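Local coordinates for protein mannan endo-1,4-beta-mannosidase (Mytilus edulis, PDB 2C0H) that hydrolyses internal beta-1,4-mannosidic linkages in the backbone of mannans, galactomannans and glucomannans as a monomeric endo-acting enzyme, at residues A[160-165]-A[292-297]; A[223-226]-A[230-233]. The protein carries 3 engineered substitutions. One frame throughout, in Å; residues are numbered along the deposited sequence.

Interaction 1 (A[160-165]-A[292-297])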
loop_
_atom_site.group_PDB
_atom_site.type_symbol
_atom_site.label_atom_id
_atom_site.label_comp_id
_atom_site.label_asym_id
_atom_site.label_seq_id
_atom_site.Cartn_x
_atom_site.Cartn_y
_atom_site.Cartn_z
ATOM N N ILE A 160 4.341 -1.612 -2.807
ATOM C CA ILE A 160 5.802 -1.485 -2.894
ATOM C C ILE A 160 6.396 -0.603 -1.806
ATOM O O ILE A 160 7.455 -0.909 -1.283
ATOM C CB ILE A 160 6.272 -0.938 -4.247
ATOM C CG1 ILE A 160 5.734 -1.785 -5.400
ATOM C CG2 ILE A 160 7.791 -0.855 -4.299
ATOM C CD1 ILE A 160 5.993 -3.222 -5.314
ATOM N N MET A 161 5.753 0.503 -1.478
ATOM C CA MET A 161 6.345 1.418 -0.500
ATOM C C MET A 161 5.296 2.289 0.133
ATOM O O MET A 161 4.404 2.770 -0.544
ATOM C CB MET A 161 7.406 2.316 -1.138
ATOM C CG MET A 161 8.261 3.065 -0.124
ATOM S SD MET A 161 9.616 3.943 -0.941
ATOM C CE MET A 161 10.922 3.776 0.248
ATOM N N ASN A 162 5.407 2.479 1.443
ATOM C CA ASN A 162 4.630 3.484 2.130
ATOM C C ASN A 162 5.269 4.877 1.991
ATOM O O ASN A 162 6.423 5.083 2.372
ATOM C CB ASN A 162 4.536 3.102 3.609
ATOM C CG ASN A 162 3.688 4.058 4.377
ATOM O OD1 ASN A 162 2.505 4.131 4.125
ATOM N ND2 ASN A 162 4.294 4.856 5.242
ATOM N N GLU A 163 4.504 5.823 1.453
ATOM C CA GLU A 163 4.863 7.243 1.370
ATOM C C GLU A 163 6.267 7.557 0.874
ATOM O O GLU A 163 7.086 8.145 1.591
ATOM C CB GLU A 163 4.581 7.933 2.719
ATOM C CG GLU A 163 3.141 7.698 3.147
ATOM C CD GLU A 163 2.718 8.469 4.373
ATOM O OE1 GLU A 163 3.593 9.053 5.034
ATOM O OE2 GLU A 163 1.489 8.495 4.656
ATOM N N PRO A 164 6.551 7.212 -0.386
ATOM C CA PRO A 164 7.866 7.607 -0.932
ATOM C C PRO A 164 8.169 9.116 -0.889
ATOM O O PRO A 164 9.338 9.520 -0.877
ATOM C CB PRO A 164 7.792 7.153 -2.393
ATOM C CG PRO A 164 6.615 6.314 -2.528
ATOM C CD PRO A 164 5.699 6.543 -1.379
ATOM N N GLU A 165 7.125 9.944 -0.875
ATOM C CA GLU A 165 7.279 11.394 -0.877
ATOM C C GLU A 165 7.897 11.928 0.416
ATOM O O GLU A 165 8.290 13.088 0.479
ATOM C CB GLU A 165 5.952 12.070 -1.151
ATOM C CG GLU A 165 5.257 11.552 -2.428
ATOM C CD GLU A 165 4.327 10.363 -2.197
ATOM O OE1 GLU A 165 4.266 9.801 -1.064
ATOM O OE2 GLU A 165 3.661 9.960 -3.175
ATOM N N ILE A 292 -8.591 4.553 -0.531
ATOM C CA ILE A 292 -8.131 5.509 0.470
ATOM C C ILE A 292 -7.476 4.671 1.588
ATOM O O ILE A 292 -8.160 4.060 2.412
ATOM C CB ILE A 292 -9.286 6.395 0.963
ATOM C CG1 ILE A 292 -9.927 7.164 -0.214
ATOM C CG2 ILE A 292 -8.777 7.386 2.013
ATOM C CD1 ILE A 292 -11.231 7.897 0.141
ATOM N N GLY A 293 -6.140 4.610 1.574
ATOM C CA GLY A 293 -5.378 3.594 2.283
ATOM C C GLY A 293 -4.986 3.908 3.705
ATOM O O GLY A 293 -4.525 3.017 4.393
ATOM N N GLU A 294 -5.168 5.167 4.109
ATOM C CA GLU A 294 -4.985 5.577 5.520
ATOM C C GLU A 294 -5.873 6.785 5.788
ATOM O O GLU A 294 -5.881 7.730 4.992
ATOM C CB GLU A 294 -3.544 6.009 5.819
ATOM C CG GLU A 294 -2.482 4.924 5.741
ATOM C CD GLU A 294 -1.104 5.390 6.193
ATOM O OE1 GLU A 294 -0.985 6.520 6.734
ATOM O OE2 GLU A 294 -0.121 4.624 5.999
ATOM N N PHE A 295 -6.610 6.741 6.898
ATOM C CA PHE A 295 -7.387 7.884 7.388
ATOM C C PHE A 295 -7.868 7.491 8.769
ATOM O O PHE A 295 -7.850 6.309 9.122
ATOM C CB PHE A 295 -8.595 8.179 6.489
ATOM C CG PHE A 295 -9.618 7.085 6.454
ATOM C CD1 PHE A 295 -10.768 7.118 7.262
ATOM C CD2 PHE A 295 -9.451 5.992 5.606
ATOM C CE1 PHE A 295 -11.689 6.114 7.217
ATOM C CE2 PHE A 295 -10.378 4.972 5.567
ATOM C CZ PHE A 295 -11.508 5.021 6.364
ATOM N N ASN A 296 -8.359 8.470 9.533
ATOM C CA ASN A 296 -9.112 8.154 10.754
ATOM C C ASN A 296 -9.949 9.351 11.202
ATOM O O ASN A 296 -9.774 10.472 10.743
ATOM C CB ASN A 296 -8.211 7.639 11.899
ATOM C CG ASN A 296 -7.060 8.564 12.230
ATOM O OD1 ASN A 296 -7.226 9.771 12.433
ATOM N ND2 ASN A 296 -5.855 7.995 12.299
ATOM N N GLN A 297 -10.902 9.059 12.071
ATOM C CA GLN A 297 -11.836 10.063 12.580
ATOM C C GLN A 297 -11.111 11.140 13.387
ATOM O O GLN A 297 -11.500 12.308 13.377
ATOM C CB GLN A 297 -12.860 9.340 13.430
ATOM C CG GLN A 297 -13.952 10.164 14.001
ATOM C CD GLN A 297 -14.835 9.333 14.893
ATOM O OE1 GLN A 297 -15.318 8.251 14.513
ATOM N NE2 GLN A 297 -15.026 9.811 16.110
HETATM O O HOH W 1 2.058 6.085 6.753
#

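Interaction 2 (A[223-226]-A[230-233])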
loop_
_atom_site.group_PDB
_atom_site.type_symbol
_atom_site.label_atom_id
_atom_site.label_comp_id
_atom_site.label_asym_id
_atom_site.label_seq_id
_atom_site.Cartn_x
_atom_site.Cartn_y
_atom_site.Cartn_z
ATOM N N VAL A 223 1.119 1.418 -4.551
ATOM C CA VAL A 223 2.028 2.242 -3.736
ATOM C C VAL A 223 1.167 3.144 -2.860
ATOM O O VAL A 223 0.230 3.737 -3.347
ATOM C CB VAL A 223 2.930 3.133 -4.609
ATOM C CG1 VAL A 223 3.755 4.118 -3.758
ATOM C CG2 VAL A 223 3.843 2.281 -5.439
ATOM N N GLY A 224 1.493 3.242 -1.579
ATOM C CA GLY A 224 0.756 4.130 -0.677
ATOM C C GLY A 224 1.247 5.577 -0.664
ATOM O O GLY A 224 2.129 5.928 0.120
ATOM N N SER A 225 0.667 6.423 -1.513
ATOM C CA SER A 225 1.071 7.819 -1.673
ATOM C C SER A 225 0.607 8.675 -0.500
ATOM O O SER A 225 -0.505 8.517 -0.022
ATOM C CB SER A 225 0.523 8.393 -2.987
ATOM O OG SER A 225 0.874 9.748 -3.124
ATOM N N TRP A 226 1.468 9.580 -0.059
ATOM C CA TRP A 226 1.193 10.395 1.133
ATOM C C TRP A 226 0.100 11.441 0.965
ATOM O O TRP A 226 -0.554 11.809 1.945
ATOM C CB TRP A 226 2.499 11.026 1.651
ATOM C CG TRP A 226 2.513 12.523 1.792
ATOM C CD1 TRP A 226 2.363 13.250 2.949
ATOM C CD2 TRP A 226 2.719 13.483 0.750
ATOM N NE1 TRP A 226 2.450 14.582 2.678
ATOM C CE2 TRP A 226 2.670 14.762 1.340
ATOM C CE3 TRP A 226 2.935 13.388 -0.629
ATOM C CZ2 TRP A 226 2.827 15.930 0.602
ATOM C CZ3 TRP A 226 3.087 14.551 -1.362
ATOM C CH2 TRP A 226 3.025 15.810 -0.748
ATOM N N ALA A 230 0.653 14.267 -5.312
ATOM C CA ALA A 230 1.602 13.427 -6.044
ATOM C C ALA A 230 0.913 12.306 -6.850
ATOM O O ALA A 230 1.590 11.445 -7.423
ATOM C CB ALA A 230 2.615 12.851 -5.074
ATOM N N ASP A 231 -0.423 12.306 -6.888
ATOM C CA ASP A 231 -1.192 11.155 -7.409
ATOM C C ASP A 231 -2.313 11.543 -8.392
ATOM O O ASP A 231 -3.198 10.729 -8.662
ATOM C CB ASP A 231 -1.774 10.319 -6.236
ATOM C CG ASP A 231 -1.837 8.815 -6.539
ATOM O OD1 ASP A 231 -2.558 8.400 -7.473
ATOM O OD2 ASP A 231 -1.184 8.021 -5.822
ATOM N N THR A 232 -2.260 12.754 -8.948
ATOM C CA THR A 232 -3.221 13.190 -9.982
ATOM C C THR A 232 -2.603 14.218 -10.924
ATOM O O THR A 232 -1.787 15.048 -10.504
ATOM C CB THR A 232 -4.539 13.771 -9.372
ATOM O OG1 THR A 232 -5.453 14.104 -10.425
ATOM C CG2 THR A 232 -4.292 15.016 -8.539
ATOM N N ASP A 233 -3.005 14.167 -12.194
ATOM C CA ASP A 233 -2.621 15.173 -13.169
ATOM C C ASP A 233 -3.656 16.307 -13.267
ATOM O O ASP A 233 -3.474 17.244 -14.042
ATOM C CB ASP A 233 -2.399 14.526 -14.543
ATOM C CG ASP A 233 -1.168 13.620 -14.579
ATOM O OD1 ASP A 233 -0.124 13.980 -13.986
ATOM O OD2 ASP A 233 -1.226 12.559 -15.241
HETATM O O HOH W 2 -0.900 5.200 -5.692
#

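Interaction 1 (A[160-165]-A[292-297])
Glu294 reaches across the mouth of the barrel toward Asn162 and Glu163, and its carboxylate is where the two segments meet. Glu294 is probably the nucleophile and Glu163 the proton donor, as in related retaining family 5 glycoside hydrolases, with Asn162 beside Glu163 as a probable substrate-binding residue. The Asn162 and Glu294 side chains cross at about a right angle, yet the amide and carboxylate planes differ by only 19°. Asn162 OD1 and Glu294 OE2, two acceptors, stand 3.3 Å apart without a hydrogen bond; Arg63 binds both, OD1 through NH2 and OE2 by a salt bridge through NH1, which probably offsets their mutual repulsion. Asn162 ND2, carried by a CG that lies opposite the backbone N (chi1 -177°), bonds Asn113 OD1 and also donates to a water at 3.0 Å. The same water donates to Glu294 OE2 at 2.7 Å, linking amide and carboxylate between the strands. Glu163 runs out extended beyond CG, its carboxylate turned 34° from that of Glu294, and Glu163 OE2 stands 3.8 Å from Glu294 OE1. Glu163 OE2 is hydrogen-bonded to His263 ND1, and Glu294 OE1 to Tyr265 OH. In the barrel sheet, strands 221-225 and 260-263 lie between strands 155-162 and 290-294, while helix 198-215 packs against Ile160 and Met161.

Interaction 2 (A[223-226]-A[230-233])
Ser225 and Trp226 meet Ala230 and Asp231 where a loop at the C-terminal end of a strand in the TIM barrel folds back beside that strand. The methyl group of Ala230 touches both residues: its CB lies 4.1 Å from Ser225 OG and equally 4.1 Å from Trp226 CZ3, approaching the indole at its edge, near the ring plane. Asp231 comes in next to it, and its OD2 rests 3.3 Å from Ser225 CB. No direct hydrogen bond joins the segments. In the next shell, Glu165 fixes the strand end twice, taking the hydroxyl of Ser225 on OE2 and the backbone N of Trp226 on OE1, while its side chain also packs on Ala230. A chi1 of 178° turns Ser225 OG away from the backbone N and toward that carboxylate. Farther out, the Trp226 ring meets that of Trp191 with planes at about 45° and touches Glu163; both tryptophans probably bind substrate, so the Ala230 methyl abuts the edge of a likely sugar-binding residue. A water lies within hydrogen-bonding distance of both segments, 3.0 Å from Val223 O and 2.8 Å from Asp231 OD2.

In the fold
Both contacts belong to one catalytic barrel, their centres about 9 Å apart, and their first segments sit on adjacent parallel strands, 155-162 and 221-225. Interaction 2 lies within the 126 residues, helices and strands included, that separate the two segments of interaction 1, so the chain passes 160-165, 223-226 and 230-233 before reaching 292-297. Direct contacts tie the two together. Alongside the Glu165–Ser225 bond, Glu163 N lies 2.7 Å from Gly224 O, a probable hydrogen bond, and Val223 CG1 packs against Met161 O. Both lie at the C-terminal mouth of the barrel, the probable catalytic pair in interaction 1 and the probable substrate-binding Trp226 in interaction 2.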